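Local coordinates for BluB-like flavoprotein (Clostridium difficile 630, PDB 3EO8) that binds flavin mononucleotide as a two-chain flavoprotein of the nitroreductase family and probably acts as an oxidoreductase, at residues Lys52-Asp55 against Leu56-Lys59; Ser114-Tyr117 against Glu118-Ile122; Lys131-Ile134 against Arg135-Gly138; Asn148-Leu151 against Ser152-Leu156. All blocks are in the same frame, centred on the assembly; numbering follows the deposited sequence.

Contact 1 (Lys52-Asp55 against Leu56-Lys59); sequences KRRD and LMEK
Asp55 turns its CG in between its own backbone N and carbonyl carbon (chi1 77°), while Lys59 runs out nearly straight and bends at its last torsion (chi4 81°); these torsions bring the carboxylate and the ammonium to each other across one helical turn. Lys59 NZ lies 2.6 Å from Asp55 OD2, a short salt bridge that uses the anti lone pair of OD2, the one away from OD1. A water ties the same pair again, donating to Asp55 O and accepting from Lys59 NZ at 3.1 Å from that nitrogen. The flexible lysine suits this place because its methylenes can pass along the Asp55 carbonyl before the charge is reached.

This is the first turn of helix 54-75, which follows strand 47-51 after the two residues Lys52 and Arg53. Arg53 stands at the N-cap, and its carbonyl oxygen accepts from Met57 N at 3.2 Å. Glu58 N to Arg54 O continues the ladder at 2.9 Å. An acidic residue in the first turn, such as Asp55, also fits the partial positive charge expected at a helix start.

On another flank Arg54 folds back through bends at chi2 and chi3, so that its guanidinium lies over the selenomethionine at position 57. SE of Met57 is 3.8 Å above the guanidinium plane, toward its rim, and Met57 CE comes within 3.6 Å of Arg54 NH1. The nitrogens are held by the carbonyls of Leu98 and Ala100, which fix the flat group, whereas Glu58 OE2, at 4.2 Å from Arg54 NH2, is too distant for a salt bridge. Leu56 packs on Ile51 and on Ile218 of the second subunit.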
# COMPACT_ATOMS: atom_id res chain seq x y z
N LYS A 52 -17.31 -8.83 15.29
CA LYS A 52 -18.33 -9.80 14.95
C LYS A 52 -19.71 -9.38 15.47
O LYS A 52 -20.72 -10.02 15.13
CB LYS A 52 -17.95 -11.18 15.52
CG LYS A 52 -16.80 -11.88 14.78
CD LYS A 52 -16.39 -13.16 15.50
CE LYS A 52 -15.18 -13.83 14.88
NZ LYS A 52 -14.93 -15.12 15.59
N ARG A 53 -19.76 -8.30 16.24
CA ARG A 53 -21.02 -7.89 16.86
C ARG A 53 -21.94 -7.28 15.80
O ARG A 53 -21.64 -6.26 15.22
CB ARG A 53 -20.75 -6.89 18.00
CG ARG A 53 -21.92 -6.73 18.96
CD ARG A 53 -21.82 -5.45 19.79
NE ARG A 53 -20.69 -5.46 20.72
CZ ARG A 53 -20.08 -4.38 21.19
NH1 ARG A 53 -20.43 -3.16 20.81
NH2 ARG A 53 -19.08 -4.52 22.04
N ARG A 54 -23.07 -7.95 15.54
CA ARG A 54 -23.95 -7.55 14.42
C ARG A 54 -24.44 -6.13 14.58
O ARG A 54 -24.47 -5.38 13.60
CB ARG A 54 -25.18 -8.43 14.25
CG ARG A 54 -24.95 -9.87 13.89
CD ARG A 54 -24.16 -10.04 12.59
NE ARG A 54 -24.53 -9.18 11.49
CZ ARG A 54 -23.96 -9.25 10.28
NH1 ARG A 54 -23.02 -10.17 10.03
NH2 ARG A 54 -24.32 -8.38 9.32
N ASP A 55 -24.82 -5.75 15.79
CA ASP A 55 -25.44 -4.44 15.93
C ASP A 55 -24.45 -3.33 15.66
O ASP A 55 -24.86 -2.26 15.23
CB ASP A 55 -26.09 -4.25 17.30
CG ASP A 55 -25.09 -3.97 18.37
OD1 ASP A 55 -24.44 -4.94 18.80
OD2 ASP A 55 -24.93 -2.78 18.73
N LEU A 56 -23.17 -3.54 15.98
CA LEU A 56 -22.15 -2.54 15.67
C LEU A 56 -21.93 -2.44 14.16
O LEU A 56 -21.81 -1.36 13.60
CB LEU A 56 -20.85 -2.90 16.41
CG LEU A 56 -19.62 -2.03 16.22
CD1 LEU A 56 -19.93 -0.54 16.42
CD2 LEU A 56 -18.55 -2.51 17.19
N MSE A 57 -21.90 -3.59 13.48
CA MSE A 57 -21.81 -3.60 12.01
C MSE A 57 -22.97 -2.83 11.39
O MSE A 57 -22.80 -2.10 10.41
CB MSE A 57 -21.80 -5.06 11.49
CG MSE A 57 -20.50 -5.76 11.79
SE MSE A 57 -20.56 -7.70 11.53
CE MSE A 57 -20.49 -7.64 9.62
N GLU A 58 -24.16 -2.94 11.98
CA GLU A 58 -25.32 -2.24 11.42
C GLU A 58 -25.23 -0.76 11.74
O GLU A 58 -25.64 0.08 10.93
CB GLU A 58 -26.62 -2.80 12.00
CG GLU A 58 -26.86 -4.26 11.64
CD GLU A 58 -27.34 -4.47 10.22
OE1 GLU A 58 -27.64 -3.45 9.54
OE2 GLU A 58 -27.42 -5.65 9.79
N LYS A 59 -24.75 -0.44 12.94
CA LYS A 59 -24.57 0.95 13.31
C LYS A 59 -23.58 1.67 12.39
O LYS A 59 -23.77 2.83 12.06
CB LYS A 59 -24.15 1.07 14.79
CG LYS A 59 -25.33 0.87 15.74
CD LYS A 59 -24.91 0.78 17.19
CE LYS A 59 -26.13 0.59 18.12
NZ LYS A 59 -26.57 -0.84 18.16
O HOH W 1 -27.93 -1.73 15.48

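Contact 2 (Ser114-Tyr117 against Glu118-Ile122); sequences SGYY and ELELI
Glu118 reaches back to Gly115, the N-cap residue of helix 116-121, and its side chain closes the start of that helix by bonding the N-cap backbone N-H, as in the reciprocal half of a capping box. From CB, which lies 3.8 Å from Gly115 O, the chain bends at chi2 (88°) and turns the carboxylate toward the helix start. CD comes within 3.8 Å of Gly115 N, and at the tip OE1 accepts from Gly115 N at 2.8 Å, the N-H arriving from above the carboxylate plane. A water donates to the same OE1 and accepts from Tyr117 N, so this oxygen serves two N-H groups of the first turn, one of them through the water. Glycine suits the cap because its phi is positive (101°), where a CB would press on the preceding carbonyl.

A second pair starts in the same first turn. Glu120 stacks its carboxylate nearly parallel to the Tyr116 ring, over its CE1-CZ side, the two planes 20° apart, and its CG makes a CH-pi contact 4.1 Å from the centroid of that ring. Tyr116 and Glu120 also pack on Ile129 of helix 126-133. On the neighbouring tyrosine, Tyr116 CD1 sits 3.5 Å above the centre of the Tyr117 ring.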
# COMPACT_ATOMS: atom_id res chain seq x y z
N SER A 114 11.06 9.89 4.25
CA SER A 114 12.37 10.51 4.09
C SER A 114 12.24 11.71 3.21
O SER A 114 11.49 11.70 2.24
CB SER A 114 13.34 9.52 3.45
OG SER A 114 13.18 8.26 4.10
N GLY A 115 12.98 12.77 3.54
CA GLY A 115 12.87 14.03 2.85
C GLY A 115 12.03 15.01 3.64
O GLY A 115 12.25 16.21 3.58
N TYR A 116 11.07 14.52 4.41
CA TYR A 116 10.12 15.40 5.08
C TYR A 116 10.78 16.32 6.10
O TYR A 116 10.69 17.56 6.01
CB TYR A 116 9.03 14.58 5.77
CG TYR A 116 7.96 15.42 6.42
CD1 TYR A 116 8.10 15.85 7.73
CD2 TYR A 116 6.83 15.81 5.73
CE1 TYR A 116 7.15 16.64 8.34
CE2 TYR A 116 5.85 16.60 6.36
CZ TYR A 116 6.04 17.00 7.66
OH TYR A 116 5.11 17.77 8.32
N TYR A 117 11.43 15.73 7.09
CA TYR A 117 12.05 16.56 8.12
C TYR A 117 13.26 17.35 7.60
O TYR A 117 13.54 18.45 8.05
CB TYR A 117 12.38 15.70 9.33
CG TYR A 117 11.12 15.17 9.99
CD1 TYR A 117 10.26 16.02 10.66
CD2 TYR A 117 10.80 13.82 9.94
CE1 TYR A 117 9.09 15.54 11.27
CE2 TYR A 117 9.63 13.33 10.52
CZ TYR A 117 8.79 14.20 11.18
OH TYR A 117 7.64 13.71 11.78
N GLU A 118 13.97 16.77 6.64
CA GLU A 118 15.09 17.43 6.00
C GLU A 118 14.63 18.69 5.26
O GLU A 118 15.22 19.75 5.40
CB GLU A 118 15.79 16.45 5.07
CG GLU A 118 16.43 15.24 5.82
CD GLU A 118 15.52 14.04 6.05
OE1 GLU A 118 14.34 14.06 5.66
OE2 GLU A 118 16.02 13.03 6.62
N LEU A 119 13.54 18.58 4.49
CA LEU A 119 13.00 19.71 3.76
C LEU A 119 12.38 20.76 4.68
O LEU A 119 12.55 21.95 4.45
CB LEU A 119 12.01 19.26 2.70
CG LEU A 119 12.64 18.57 1.49
CD1 LEU A 119 11.56 17.96 0.63
CD2 LEU A 119 13.48 19.55 0.69
N GLU A 120 11.67 20.31 5.72
CA GLU A 120 11.15 21.20 6.77
C GLU A 120 12.25 21.98 7.45
O GLU A 120 12.09 23.16 7.76
CB GLU A 120 10.43 20.42 7.87
CG GLU A 120 9.24 19.63 7.44
CD GLU A 120 7.96 20.14 8.05
OE1 GLU A 120 7.89 20.16 9.32
OE2 GLU A 120 7.03 20.49 7.26
N LEU A 121 13.39 21.33 7.69
CA LEU A 121 14.48 21.96 8.40
C LEU A 121 14.93 23.21 7.67
O LEU A 121 15.30 24.18 8.30
CB LEU A 121 15.67 21.00 8.54
CG LEU A 121 16.86 21.52 9.38
CD1 LEU A 121 16.44 21.77 10.82
CD2 LEU A 121 18.03 20.54 9.30
N ILE A 122 14.91 23.14 6.34
CA ILE A 122 15.43 24.21 5.47
C ILE A 122 14.31 25.07 4.90
O ILE A 122 14.54 25.83 3.96
CB ILE A 122 16.33 23.63 4.31
CG1 ILE A 122 15.57 22.68 3.38
CG2 ILE A 122 17.52 22.88 4.88
CD1 ILE A 122 16.39 22.27 2.16
O HOH W 2 12.49 12.83 7.20

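Contact 3 (Lys131-Ile134 against Arg135-Gly138); sequences KLFI and RNPG
Arg135 and Ile134 lie side by side and point the same way, CG1 of the isoleucine lying over one face of the guanidinium, 3.4 Å above the plane and toward its rim. CG of Arg135 (chi1 61°) and CG1 of Ile134 both stand between backbone N and carbonyl carbon, and the arginine then bends twice, bringing NH1 back to the preceding helix end. There Arg135 NH1 donates to Lys131 O at 2.9 Å, coming from above the carbonyl plane. Aliphatic Ile134 suits a flat cation whose hydrogen bonds are made round its edge.

Asn136 and Phe133 are turned steeply against each other, with amide and ring planes 70° apart and ND2 at the ring edge, 4.1 Å from Phe133 CD1. Their backbones close a type I beta turn through Asn136 N and Phe133 O, 2.8 Å apart, and a water joins Phe133 O to Asn136 ND2. The turn links helix 126-133 to helix 137-155, whose N-cap is Asn136: its OD1 accepts from Met139 N. Pro137, well suited to a first helical position, lines the FMN pocket.

Arg135 NH2 donates to Leu190 O of the second subunit, so the one guanidinium probably fastens this helix junction to the dimer partner as well as to its own chain.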
# COMPACT_ATOMS: atom_id res chain seq x y z
N LYS A 131 4.89 16.82 -2.42
CA LYS A 131 5.21 15.84 -3.46
C LYS A 131 5.65 14.49 -2.91
O LYS A 131 5.43 13.47 -3.55
CB LYS A 131 6.28 16.38 -4.40
CG LYS A 131 5.82 17.65 -5.14
CD LYS A 131 6.85 18.19 -6.11
CE LYS A 131 6.33 19.46 -6.78
NZ LYS A 131 7.38 20.08 -7.66
N LEU A 132 6.24 14.46 -1.71
CA LEU A 132 6.57 13.16 -1.09
C LEU A 132 5.32 12.32 -0.86
O LEU A 132 5.38 11.08 -0.88
CB LEU A 132 7.35 13.35 0.23
CG LEU A 132 8.65 14.18 0.11
CD1 LEU A 132 9.20 14.59 1.47
CD2 LEU A 132 9.68 13.40 -0.73
N PHE A 133 4.18 12.98 -0.64
CA PHE A 133 2.98 12.28 -0.25
C PHE A 133 2.12 11.79 -1.41
O PHE A 133 1.23 10.95 -1.18
CB PHE A 133 2.15 13.13 0.70
CG PHE A 133 2.78 13.30 2.05
CD1 PHE A 133 2.63 12.34 3.02
CD2 PHE A 133 3.50 14.46 2.36
CE1 PHE A 133 3.20 12.49 4.26
CE2 PHE A 133 4.07 14.62 3.61
CZ PHE A 133 3.92 13.62 4.56
N ILE A 134 2.38 12.24 -2.64
CA ILE A 134 1.65 11.70 -3.81
C ILE A 134 1.91 10.19 -3.98
O ILE A 134 1.14 9.50 -4.64
CB ILE A 134 1.91 12.48 -5.13
CG1 ILE A 134 3.32 12.27 -5.67
CG2 ILE A 134 1.60 13.95 -4.97
CD1 ILE A 134 3.47 12.82 -7.12
N ARG A 135 3.01 9.69 -3.42
CA ARG A 135 3.29 8.26 -3.40
C ARG A 135 3.26 7.73 -1.97
O ARG A 135 3.75 6.63 -1.72
CB ARG A 135 4.63 7.97 -4.09
CG ARG A 135 5.82 8.60 -3.46
CD ARG A 135 6.15 9.97 -4.04
NE ARG A 135 6.53 9.87 -5.43
CZ ARG A 135 6.83 10.91 -6.21
NH1 ARG A 135 6.86 12.15 -5.74
NH2 ARG A 135 7.19 10.70 -7.48
N ASN A 136 2.59 8.46 -1.09
CA ASN A 136 2.38 8.09 0.32
C ASN A 136 2.99 6.74 0.77
O ASN A 136 2.31 5.71 0.79
CB ASN A 136 0.88 8.12 0.65
CG ASN A 136 0.62 8.43 2.07
OD1 ASN A 136 1.21 7.83 2.97
ND2 ASN A 136 -0.23 9.43 2.31
N PRO A 137 4.30 6.75 1.13
CA PRO A 137 4.94 5.53 1.65
C PRO A 137 4.24 4.90 2.87
O PRO A 137 4.19 3.67 3.00
CB PRO A 137 6.38 6.00 1.90
CG PRO A 137 6.59 7.11 0.88
CD PRO A 137 5.26 7.85 0.97
N GLY A 138 3.61 5.71 3.72
CA GLY A 138 2.80 5.15 4.82
C GLY A 138 1.68 4.24 4.36
O GLY A 138 1.37 3.22 4.98
O HOH W 3 -1.52 11.00 0.20

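Contact 4 (Asn148-Leu151 against Ser152-Leu156); sequences NFTL and SAIEL
Ser152 N, Ala153 N, Ile154 N and Glu155 N each bond to the carbonyl four residues earlier, the regular ladder of an alpha-helix near the C-terminal end of helix 137-155. Asn148 O is gripped twice, by Ser152 N at 3.1 Å and by Ser152 OG at 2.6 Å, the two donors lying on opposite faces of the carbonyl plane. Placing OG anti to the carbonyl carbon (chi1 -60°) turns the hydroxyl back along the helix to reach that oxygen. Serine is small enough for this buried spot, where it also packs on Ala33 of helix 24-35.

Two residues further along, Ile154 lays CG1 and CD1 against the carbonyl oxygen of Thr150, four residues back, CD1 lying 3.5 Å from Thr150 O, and its CD1 approaches Thr150 CG2 at 4.4 Å. Both side chains meet the FMN-binding Arg11. Phe149 and Ala153 pack against Met30 of helix 24-35 and strand 189-197, joining the helix to the sheet; the small alanine suits close approach.

Ser152 OG, while donating to Asn148 O, also accepts from Gln5 NE2 of the second subunit. The buried hydroxyl thus has a partner for each of its roles, and one serine couples the helix backbone to the dimer interface.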
# COMPACT_ATOMS: atom_id res chain seq x y z
N ASN A 148 -0.80 -9.03 3.12
CA ASN A 148 -0.38 -10.19 3.89
C ASN A 148 -1.57 -10.84 4.63
O ASN A 148 -1.70 -12.07 4.67
CB ASN A 148 0.70 -9.78 4.91
CG ASN A 148 2.12 -9.74 4.33
OD1 ASN A 148 2.32 -9.75 3.12
ND2 ASN A 148 3.11 -9.68 5.23
N PHE A 149 -2.43 -10.01 5.20
CA PHE A 149 -3.68 -10.45 5.84
C PHE A 149 -4.55 -11.17 4.80
O PHE A 149 -5.00 -12.29 5.03
CB PHE A 149 -4.44 -9.24 6.37
CG PHE A 149 -5.65 -9.57 7.21
CD1 PHE A 149 -6.81 -10.07 6.65
CD2 PHE A 149 -5.64 -9.27 8.58
CE1 PHE A 149 -7.94 -10.35 7.44
CE2 PHE A 149 -6.76 -9.55 9.36
CZ PHE A 149 -7.89 -10.09 8.79
N THR A 150 -4.77 -10.51 3.68
CA THR A 150 -5.60 -11.03 2.58
C THR A 150 -5.18 -12.42 2.11
O THR A 150 -6.01 -13.35 1.98
CB THR A 150 -5.54 -10.04 1.41
OG1 THR A 150 -6.14 -8.81 1.83
CG2 THR A 150 -6.26 -10.58 0.16
N LEU A 151 -3.89 -12.58 1.86
CA LEU A 151 -3.38 -13.84 1.38
C LEU A 151 -3.51 -14.92 2.45
O LEU A 151 -3.80 -16.09 2.16
CB LEU A 151 -1.93 -13.68 0.90
CG LEU A 151 -1.71 -12.73 -0.29
CD1 LEU A 151 -0.25 -12.68 -0.61
CD2 LEU A 151 -2.57 -13.15 -1.56
N SER A 152 -3.29 -14.52 3.70
CA SER A 152 -3.36 -15.45 4.82
C SER A 152 -4.77 -15.95 5.05
O SER A 152 -4.98 -17.13 5.31
CB SER A 152 -2.81 -14.78 6.08
OG SER A 152 -1.46 -14.40 5.86
N ALA A 153 -5.73 -15.04 4.92
CA ALA A 153 -7.16 -15.41 4.97
C ALA A 153 -7.45 -16.52 3.97
O ALA A 153 -8.07 -17.52 4.32
CB ALA A 153 -8.05 -14.19 4.68
N ILE A 154 -6.96 -16.36 2.73
CA ILE A 154 -7.19 -17.39 1.68
C ILE A 154 -6.53 -18.73 2.01
O ILE A 154 -7.16 -19.81 1.93
CB ILE A 154 -6.72 -16.86 0.29
CG1 ILE A 154 -7.56 -15.67 -0.17
CG2 ILE A 154 -6.83 -17.99 -0.76
CD1 ILE A 154 -6.85 -14.74 -1.11
N GLU A 155 -5.29 -18.70 2.49
CA GLU A 155 -4.64 -19.93 2.91
C GLU A 155 -5.42 -20.69 3.96
O GLU A 155 -5.41 -21.92 3.97
CB GLU A 155 -3.24 -19.67 3.47
CG GLU A 155 -2.55 -20.94 3.91
CD GLU A 155 -1.11 -20.77 4.34
OE1 GLU A 155 -0.76 -19.69 4.84
OE2 GLU A 155 -0.33 -21.74 4.18
N LEU A 156 -6.07 -19.97 4.86
CA LEU A 156 -6.82 -20.57 5.97
C LEU A 156 -8.25 -21.02 5.60
O LEU A 156 -8.97 -21.59 6.43
CB LEU A 156 -6.83 -19.59 7.17
CG LEU A 156 -5.45 -19.40 7.83
CD1 LEU A 156 -5.37 -18.17 8.65
CD2 LEU A 156 -5.06 -20.64 8.67

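In the fold
Along the chain the contacts come in the order 1, 2, 3, 4 without overlap. Contact 1 opens helix 54-75 just after strand 47-51, outermost in this chain's sheet, and lies across the chain's centre from contacts 2 and 3, its centre about 43 Å from that of contact 2. Contacts 2 and 3 are neighbours, centres about 14 Å apart, on the successive helices 116-121 and 126-133; Leu132 CD1 packs 3.5 Å from Tyr116 N. Helix 137-155 then joins contact 3, at its start beside FMN, to contact 4 near its end, about 27 Å away between centres. All four touch the second subunit; helix 137-155 serves both the flavin pocket, at its start, and the dimer interface.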